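Acyl-CoA dehydrogenase (Geobacillus kaustophilus, PDB 2PG0) probably catalyses the FAD-dependent alpha,beta-dehydrogenation of acyl chains carried as thioesters, putting a double bond into the chain, as in other acyl-CoA dehydrogenases. Local coordinates at residues A20-L25 with N78-K83; G149-V154 with D222-A227; T99-S104 with M242-Q247. One frame throughout, in Å; residues are numbered along the deposited sequence.

Interaction 1: residues A20-L25 with N78-K83; sequences AFRKFL and NEELEK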
# COMPACT_ATOMS: atom_id res chain seq x y z
N ALA A 20 16.37 -18.29 -32.04
CA ALA A 20 17.72 -18.85 -32.19
C ALA A 20 18.50 -18.75 -30.88
O ALA A 20 19.18 -19.70 -30.47
CB ALA A 20 18.47 -18.16 -33.32
N PHE A 21 18.42 -17.59 -30.23
CA PHE A 21 19.11 -17.36 -28.97
C PHE A 21 18.53 -18.25 -27.86
O PHE A 21 19.27 -18.83 -27.07
CB PHE A 21 19.09 -15.86 -28.59
CG PHE A 21 19.93 -15.52 -27.40
CD1 PHE A 21 21.28 -15.91 -27.33
CD2 PHE A 21 19.39 -14.80 -26.34
CE1 PHE A 21 22.06 -15.59 -26.21
CE2 PHE A 21 20.17 -14.47 -25.22
CZ PHE A 21 21.50 -14.86 -25.16
N ARG A 22 17.20 -18.38 -27.81
CA ARG A 22 16.57 -19.27 -26.84
C ARG A 22 17.02 -20.73 -27.04
O ARG A 22 17.22 -21.46 -26.07
CB ARG A 22 15.05 -19.19 -26.91
CG ARG A 22 14.34 -19.92 -25.76
CD ARG A 22 12.85 -20.00 -26.00
NE ARG A 22 12.24 -18.68 -26.22
CZ ARG A 22 11.84 -17.85 -25.26
NH1 ARG A 22 11.99 -18.19 -23.98
NH2 ARG A 22 11.30 -16.69 -25.58
N LYS A 23 17.19 -21.13 -28.30
CA LYS A 23 17.67 -22.49 -28.60
C LYS A 23 19.07 -22.72 -28.04
O LYS A 23 19.35 -23.77 -27.46
CB LYS A 23 17.64 -22.76 -30.10
CG LYS A 23 17.89 -24.22 -30.45
CD LYS A 23 17.63 -24.50 -31.92
CE LYS A 23 17.70 -26.00 -32.20
NZ LYS A 23 16.95 -26.36 -33.44
N PHE A 24 19.94 -21.72 -28.20
CA PHE A 24 21.28 -21.74 -27.61
C PHE A 24 21.20 -21.91 -26.08
O PHE A 24 21.87 -22.78 -25.50
CB PHE A 24 22.04 -20.47 -28.00
CG PHE A 24 23.38 -20.33 -27.34
CD1 PHE A 24 24.50 -20.96 -27.86
CD2 PHE A 24 23.52 -19.55 -26.19
CE1 PHE A 24 25.75 -20.82 -27.25
CE2 PHE A 24 24.76 -19.40 -25.58
CZ PHE A 24 25.89 -20.04 -26.11
N LEU A 25 20.37 -21.09 -25.44
CA LEU A 25 20.25 -21.11 -23.98
C LEU A 25 19.63 -22.39 -23.43
O LEU A 25 19.98 -22.84 -22.34
CB LEU A 25 19.45 -19.89 -23.49
CG LEU A 25 20.06 -18.52 -23.75
CD1 LEU A 25 19.11 -17.43 -23.27
CD2 LEU A 25 21.44 -18.38 -23.10
N ASN A 78 19.12 -9.60 -23.37
CA ASN A 78 18.98 -9.42 -21.92
C ASN A 78 17.70 -10.03 -21.36
O ASN A 78 17.72 -10.58 -20.25
CB ASN A 78 19.14 -7.96 -21.55
CG ASN A 78 20.50 -7.42 -21.94
OD1 ASN A 78 21.46 -8.18 -22.09
ND2 ASN A 78 20.59 -6.12 -22.13
N GLU A 79 16.61 -9.95 -22.12
CA GLU A 79 15.35 -10.57 -21.71
C GLU A 79 15.50 -12.09 -21.63
O GLU A 79 15.14 -12.71 -20.63
CB GLU A 79 14.22 -10.23 -22.68
CG GLU A 79 13.65 -8.84 -22.49
CD GLU A 79 12.52 -8.53 -23.45
OE1 GLU A 79 12.18 -9.37 -24.33
OE2 GLU A 79 11.96 -7.41 -23.33
N GLU A 80 16.06 -12.68 -22.69
CA GLU A 80 16.23 -14.13 -22.73
C GLU A 80 17.19 -14.65 -21.65
O GLU A 80 16.97 -15.72 -21.09
CB GLU A 80 16.64 -14.60 -24.13
CG GLU A 80 15.53 -14.44 -25.19
CD GLU A 80 14.20 -15.09 -24.79
OE1 GLU A 80 14.21 -16.25 -24.36
OE2 GLU A 80 13.15 -14.43 -24.93
N LEU A 81 18.23 -13.89 -21.34
CA LEU A 81 19.15 -14.27 -20.27
C LEU A 81 18.48 -14.20 -18.89
O LEU A 81 18.72 -15.06 -18.04
CB LEU A 81 20.41 -13.40 -20.31
CG LEU A 81 21.42 -13.71 -21.42
CD1 LEU A 81 22.49 -12.64 -21.44
CD2 LEU A 81 22.04 -15.10 -21.26
N GLU A 82 17.64 -13.18 -18.67
CA GLU A 82 16.90 -13.08 -17.41
C GLU A 82 15.91 -14.23 -17.26
O GLU A 82 15.70 -14.73 -16.15
CB GLU A 82 16.20 -11.72 -17.28
CG GLU A 82 15.54 -11.47 -15.90
CD GLU A 82 16.55 -11.41 -14.74
OE1 GLU A 82 17.71 -10.99 -14.95
OE2 GLU A 82 16.17 -11.77 -13.61
N LYS A 83 15.33 -14.66 -18.37
CA LYS A 83 14.45 -15.83 -18.35
C LYS A 83 15.16 -17.06 -17.80
O LYS A 83 14.54 -17.91 -17.17
CB LYS A 83 13.86 -16.09 -19.74
CG LYS A 83 12.78 -15.06 -20.11
CD LYS A 83 12.24 -15.28 -21.51
CE LYS A 83 11.43 -14.08 -21.97
NZ LYS A 83 10.85 -14.33 -23.33
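The carboxylate of E80 lies over one face of the R22 guanidinium instead of meeting its N-H edge, an unusual salt bridge held by charge alone. R22 NH1 is 3.0 Å from E80 OE1, but no N-H points at that oxygen, and the two flat groups are turned 75° from each other. At the edge of the same guanidinium, near its plane, K83 NZ approaches R22 NH2 to 3.3 Å; the two cations share the E80 carboxylate, whose charge probably offsets theirs, E80 OE2 taking a 2.8 Å bond from K83 NZ on the syn side. R18, one turn before R22, adds a further salt bridge to OE2. E80 reaches this position through a bend at chi2 (-53°), which lifts the acid off the helix toward R22. Helices 12-28 and 71-84, both of the all-helical N-terminal domain of the acyl-CoA dehydrogenase fold, run here at 29° with axes 10.2 Å apart. Beneath the charges the packing is apolar: F21 CD2 lies 3.5 Å from E80 CB, and L81 CG sits at the edge of the F21 ring. L25 CD2 meets L81 CD2 at 3.8 Å. A glutamine at E80 would probably leave R22 and K83 close together without their shared negative charge, and R18 without one of its acid partners. F55 approaches the F21 ring edge-to-face.

Interaction 2: residues G149-V154 with D222-A227; sequences GDYYIV and DAKVPA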
# COMPACT_ATOMS: atom_id res chain seq x y z
N GLY A 149 55.23 9.99 -14.55
CA GLY A 149 55.83 9.64 -15.84
C GLY A 149 54.77 9.23 -16.85
O GLY A 149 53.82 9.97 -17.09
N ASP A 150 54.94 8.04 -17.42
CA ASP A 150 54.01 7.50 -18.42
C ASP A 150 52.89 6.67 -17.78
O ASP A 150 52.20 5.91 -18.47
CB ASP A 150 54.76 6.64 -19.44
CG ASP A 150 55.81 7.40 -20.22
OD1 ASP A 150 55.58 8.57 -20.59
OD2 ASP A 150 56.88 6.81 -20.48
N TYR A 151 52.72 6.81 -16.46
CA TYR A 151 51.79 5.98 -15.70
C TYR A 151 50.89 6.77 -14.77
O TYR A 151 51.21 7.90 -14.39
CB TYR A 151 52.56 4.95 -14.87
CG TYR A 151 53.32 3.94 -15.69
CD1 TYR A 151 52.72 2.74 -16.07
CD2 TYR A 151 54.64 4.18 -16.08
CE1 TYR A 151 53.41 1.80 -16.82
CE2 TYR A 151 55.34 3.25 -16.84
CZ TYR A 151 54.72 2.07 -17.20
OH TYR A 151 55.40 1.14 -17.94
N TYR A 152 49.75 6.17 -14.41
CA TYR A 152 48.94 6.62 -13.29
C TYR A 152 49.17 5.66 -12.13
O TYR A 152 49.10 4.44 -12.30
CB TYR A 152 47.45 6.61 -13.64
CG TYR A 152 47.00 7.73 -14.53
CD1 TYR A 152 46.73 9.00 -14.00
CD2 TYR A 152 46.82 7.54 -15.90
CE1 TYR A 152 46.31 10.04 -14.82
CE2 TYR A 152 46.40 8.57 -16.72
CZ TYR A 152 46.15 9.82 -16.17
OH TYR A 152 45.72 10.85 -16.97
N ILE A 153 49.47 6.21 -10.96
CA ILE A 153 49.61 5.41 -9.75
C ILE A 153 48.25 5.41 -9.05
O ILE A 153 47.79 6.46 -8.59
CB ILE A 153 50.73 5.92 -8.81
CG1 ILE A 153 52.07 6.10 -9.56
CG2 ILE A 153 50.88 5.00 -7.60
CD1 ILE A 153 52.53 4.92 -10.41
N VAL A 154 47.61 4.24 -9.00
CA VAL A 154 46.23 4.13 -8.51
C VAL A 154 46.16 3.53 -7.10
O VAL A 154 46.73 2.47 -6.82
CB VAL A 154 45.32 3.35 -9.49
CG1 VAL A 154 43.86 3.37 -9.02
CG2 VAL A 154 45.42 3.92 -10.89
N ASP A 222 49.06 1.17 -5.01
CA ASP A 222 50.04 1.73 -5.96
C ASP A 222 49.98 1.03 -7.31
O ASP A 222 51.01 0.62 -7.85
CB ASP A 222 51.45 1.69 -5.37
CG ASP A 222 51.61 2.62 -4.19
OD1 ASP A 222 51.27 3.82 -4.32
OD2 ASP A 222 52.08 2.14 -3.14
N ALA A 223 48.77 0.91 -7.85
CA ALA A 223 48.55 0.24 -9.12
C ALA A 223 49.19 1.06 -10.23
O ALA A 223 48.92 2.25 -10.36
CB ALA A 223 47.07 0.06 -9.37
N LYS A 224 50.05 0.41 -11.01
CA LYS A 224 50.80 1.07 -12.07
C LYS A 224 50.07 0.90 -13.40
O LYS A 224 50.19 -0.13 -14.06
CB LYS A 224 52.23 0.51 -12.15
CG LYS A 224 53.25 1.47 -12.76
CD LYS A 224 54.61 0.80 -12.95
CE LYS A 224 55.65 1.77 -13.53
NZ LYS A 224 55.89 2.95 -12.63
N VAL A 225 49.30 1.92 -13.78
CA VAL A 225 48.46 1.86 -14.97
C VAL A 225 49.00 2.79 -16.05
O VAL A 225 49.18 3.99 -15.80
CB VAL A 225 46.98 2.24 -14.64
CG1 VAL A 225 46.09 2.09 -15.87
CG2 VAL A 225 46.45 1.39 -13.49
N PRO A 226 49.27 2.26 -17.26
CA PRO A 226 49.75 3.11 -18.36
C PRO A 226 48.83 4.30 -18.60
O PRO A 226 47.61 4.15 -18.57
CB PRO A 226 49.71 2.17 -19.58
CG PRO A 226 49.85 0.81 -19.01
CD PRO A 226 49.15 0.85 -17.68
N ALA A 227 49.43 5.47 -18.84
CA ALA A 227 48.68 6.69 -19.14
C ALA A 227 47.83 6.54 -20.40
O ALA A 227 46.80 7.22 -20.55
CB ALA A 227 49.62 7.87 -19.27
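With CG anti to the carbonyl carbon in Y151 (chi1 -65°) and anti to the backbone N in K224 (chi1 -155°), ring and lysine chain are brought together although their residues are not directly paired. The K224 chain then runs obliquely across the Y151 ring: CG touches CD1 near the rim, and CE stands over the centre, 3.6 Å from the ring centroid and 9° off the normal, a CH-pi contact. A turn at the last torsion folds NZ back over the same face, 4.2 Å from the centroid, for a cation-pi interaction. P226 lies beside the ring, its CG near Y151 CE1.

Strands 151-161 and 223-226 pair antiparallel. Y152 and V225 form a hydrogen-bonded pair, Y152 N to V225 O at 2.6 Å and V225 N to Y152 O at 2.9 Å. V154 and A223 exchange two more bonds, each arriving on a carbonyl lone pair. D222 and A223 both face V154, a G1 beta bulge at the corner where the chain enters the strand. At the far end A227 N donates to D150 O at 2.8 Å, tilted from the carbonyl plane.

On the face shared by Y152, V154, A223 and V225, the first two and V225 pack on L190 of strand 187-193, so the contact joins the two sheets of the middle beta-domain. There V154 CG2 meets V225 CG2 at 3.8 Å.

The chemistry is thus divided: the buried face is mostly apolar, the Y152 hydroxyl being satisfied by E234, whereas on the other the lysine's methylene and ammonium both lie over the ring, so dispersion and electrostatics probably both contribute while the side chain stays partly in solvent.

Interaction 3: residues T99-S104 with M242-Q247; sequences TPYIAS and MEKLQQ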
# COMPACT_ATOMS: atom_id res chain seq x y z
N THR A 99 31.17 -1.92 -22.38
CA THR A 99 31.82 -1.78 -23.69
C THR A 99 31.39 -0.53 -24.48
O THR A 99 32.23 0.04 -25.18
CB THR A 99 31.73 -3.07 -24.55
OG1 THR A 99 30.37 -3.39 -24.81
CG2 THR A 99 32.38 -4.23 -23.83
N PRO A 100 30.11 -0.09 -24.37
CA PRO A 100 29.80 1.22 -24.96
C PRO A 100 30.70 2.39 -24.53
O PRO A 100 30.85 3.34 -25.31
CB PRO A 100 28.35 1.46 -24.52
CG PRO A 100 27.78 0.09 -24.45
CD PRO A 100 28.89 -0.72 -23.82
N TYR A 101 31.28 2.35 -23.34
CA TYR A 101 32.23 3.41 -22.94
C TYR A 101 33.44 3.42 -23.87
O TYR A 101 33.89 4.49 -24.29
CB TYR A 101 32.71 3.23 -21.50
CG TYR A 101 31.74 3.68 -20.43
CD1 TYR A 101 30.73 2.83 -19.99
CD2 TYR A 101 31.86 4.94 -19.84
CE1 TYR A 101 29.85 3.23 -18.98
CE2 TYR A 101 30.98 5.35 -18.84
CZ TYR A 101 29.98 4.48 -18.41
OH TYR A 101 29.11 4.87 -17.42
N ILE A 102 33.96 2.23 -24.17
CA ILE A 102 35.11 2.06 -25.07
C ILE A 102 34.77 2.57 -26.48
O ILE A 102 35.54 3.32 -27.07
CB ILE A 102 35.63 0.58 -25.08
CG1 ILE A 102 36.09 0.15 -23.68
CG2 ILE A 102 36.78 0.39 -26.11
CD1 ILE A 102 36.29 -1.36 -23.51
N ALA A 103 33.61 2.18 -26.99
CA ALA A 103 33.18 2.61 -28.32
C ALA A 103 32.93 4.11 -28.41
O ALA A 103 33.31 4.75 -29.40
CB ALA A 103 31.96 1.83 -28.77
N SER A 104 32.30 4.68 -27.38
CA SER A 104 31.95 6.10 -27.38
C SER A 104 33.13 7.03 -27.14
O SER A 104 33.24 8.08 -27.78
CB SER A 104 30.86 6.40 -26.35
OG SER A 104 29.61 5.89 -26.79
N MET A 242 27.34 10.05 -16.16
CA MET A 242 25.96 10.54 -16.10
C MET A 242 25.24 10.25 -17.43
O MET A 242 24.07 9.86 -17.43
CB MET A 242 25.91 12.04 -15.75
CG MET A 242 26.30 12.40 -14.29
SD MET A 242 25.42 11.52 -12.95
CE MET A 242 26.68 10.37 -12.39
N GLU A 243 25.97 10.41 -18.53
CA GLU A 243 25.47 10.14 -19.88
C GLU A 243 25.09 8.67 -20.08
O GLU A 243 23.98 8.36 -20.53
CB GLU A 243 26.54 10.57 -20.90
CG GLU A 243 26.17 10.43 -22.38
CD GLU A 243 27.32 10.81 -23.31
OE1 GLU A 243 28.23 11.57 -22.89
OE2 GLU A 243 27.34 10.34 -24.48
N LYS A 244 25.99 7.75 -19.73
CA LYS A 244 25.77 6.32 -19.95
C LYS A 244 24.78 5.66 -18.97
O LYS A 244 24.22 4.60 -19.26
CB LYS A 244 27.10 5.57 -19.92
CG LYS A 244 28.05 5.93 -21.07
CD LYS A 244 27.45 5.55 -22.41
CE LYS A 244 28.47 5.64 -23.52
NZ LYS A 244 27.80 5.50 -24.84
N LEU A 245 24.56 6.29 -17.82
CA LEU A 245 23.62 5.74 -16.83
C LEU A 245 22.16 5.65 -17.32
O LEU A 245 21.39 4.86 -16.77
CB LEU A 245 23.75 6.47 -15.47
CG LEU A 245 24.89 6.00 -14.54
CD1 LEU A 245 25.29 7.07 -13.53
CD2 LEU A 245 24.56 4.70 -13.82
N GLN A 246 21.79 6.43 -18.34
CA GLN A 246 20.47 6.30 -18.99
C GLN A 246 20.28 4.88 -19.53
O GLN A 246 19.31 4.21 -19.18
CB GLN A 246 20.23 7.36 -20.09
CG GLN A 246 18.91 7.15 -20.91
CD GLN A 246 18.59 8.26 -21.94
OE1 GLN A 246 18.53 9.45 -21.61
NE2 GLN A 246 18.34 7.85 -23.18
N GLN A 247 21.21 4.41 -20.36
CA GLN A 247 21.15 3.03 -20.86
C GLN A 247 21.26 2.00 -19.72
O GLN A 247 20.53 1.00 -19.72
CB GLN A 247 22.19 2.77 -21.96
CG GLN A 247 22.11 1.35 -22.55
CD GLN A 247 22.56 1.28 -24.00
OE1 GLN A 247 22.08 2.02 -24.86
NE2 GLN A 247 23.48 0.36 -24.28
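K244 leaves helix 237-273 toward helix 89-105, and its CB starts above the hydroxyl end of the Y101 ring, 3.3 Å from OH and nearly as close to CZ. The next carbon, CG, lies over one face of the Y101 ring, 3.8 Å from the centroid and 18° off the normal, a CH-pi contact displaced toward the hydroxyl end. A bend at chi2 (-63°) turns the chain back along the tyrosine, so that the lysine runs over the ring counter to the tyrosine's own direction. Beyond it the chain is extended, and CE comes within 3.8 Å of P100 O and 3.5 Å of S104 OG. At the tip NZ donates a 2.7 Å hydrogen bond to S104 OG and lies 4.1 Å from P100 CB. The serine hydroxyl in turn makes a weak bond to P100 O, one turn back, so the same oxygen receives from the lysine and donates to its own helix. Beside the lysine, Q247 NE2 stands near P100 CG; its amide is bonded to D96 O and to H312. The two helices cross at 131° with axes 11.1 Å apart. Y101 also packs on I127, a residue of the FAD site, and its side chain is about 9 Å from bound FAD. The arrangement belongs to the interface between the N-terminal and C-terminal helical domains of the acyl-CoA dehydrogenase fold, at the border of its FAD-binding region.

The three contacts sample the three parts of the acyl-CoA dehydrogenase fold. Interaction 1 lies inside the N-terminal helical domain, interaction 2 within the middle beta-domain, and interaction 3 joins the N-terminal helices to the C-terminal ones. Interactions 1 and 3 are linked by consecutive helices, 71-84 and 89-105, with nearest atoms about 7 Å apart. Interaction 2 is nested in the chain loop that interaction 3 closes, their centres 24 Å and nearest atoms about 13 Å apart, yet its centre is 40 Å from that of interaction 1. In interaction 3 the Y101 side chain is about 4 Å from that of I127 in the FAD site, whereas the V154 side chain of interaction 2 is about 14 Å from a bound FAD.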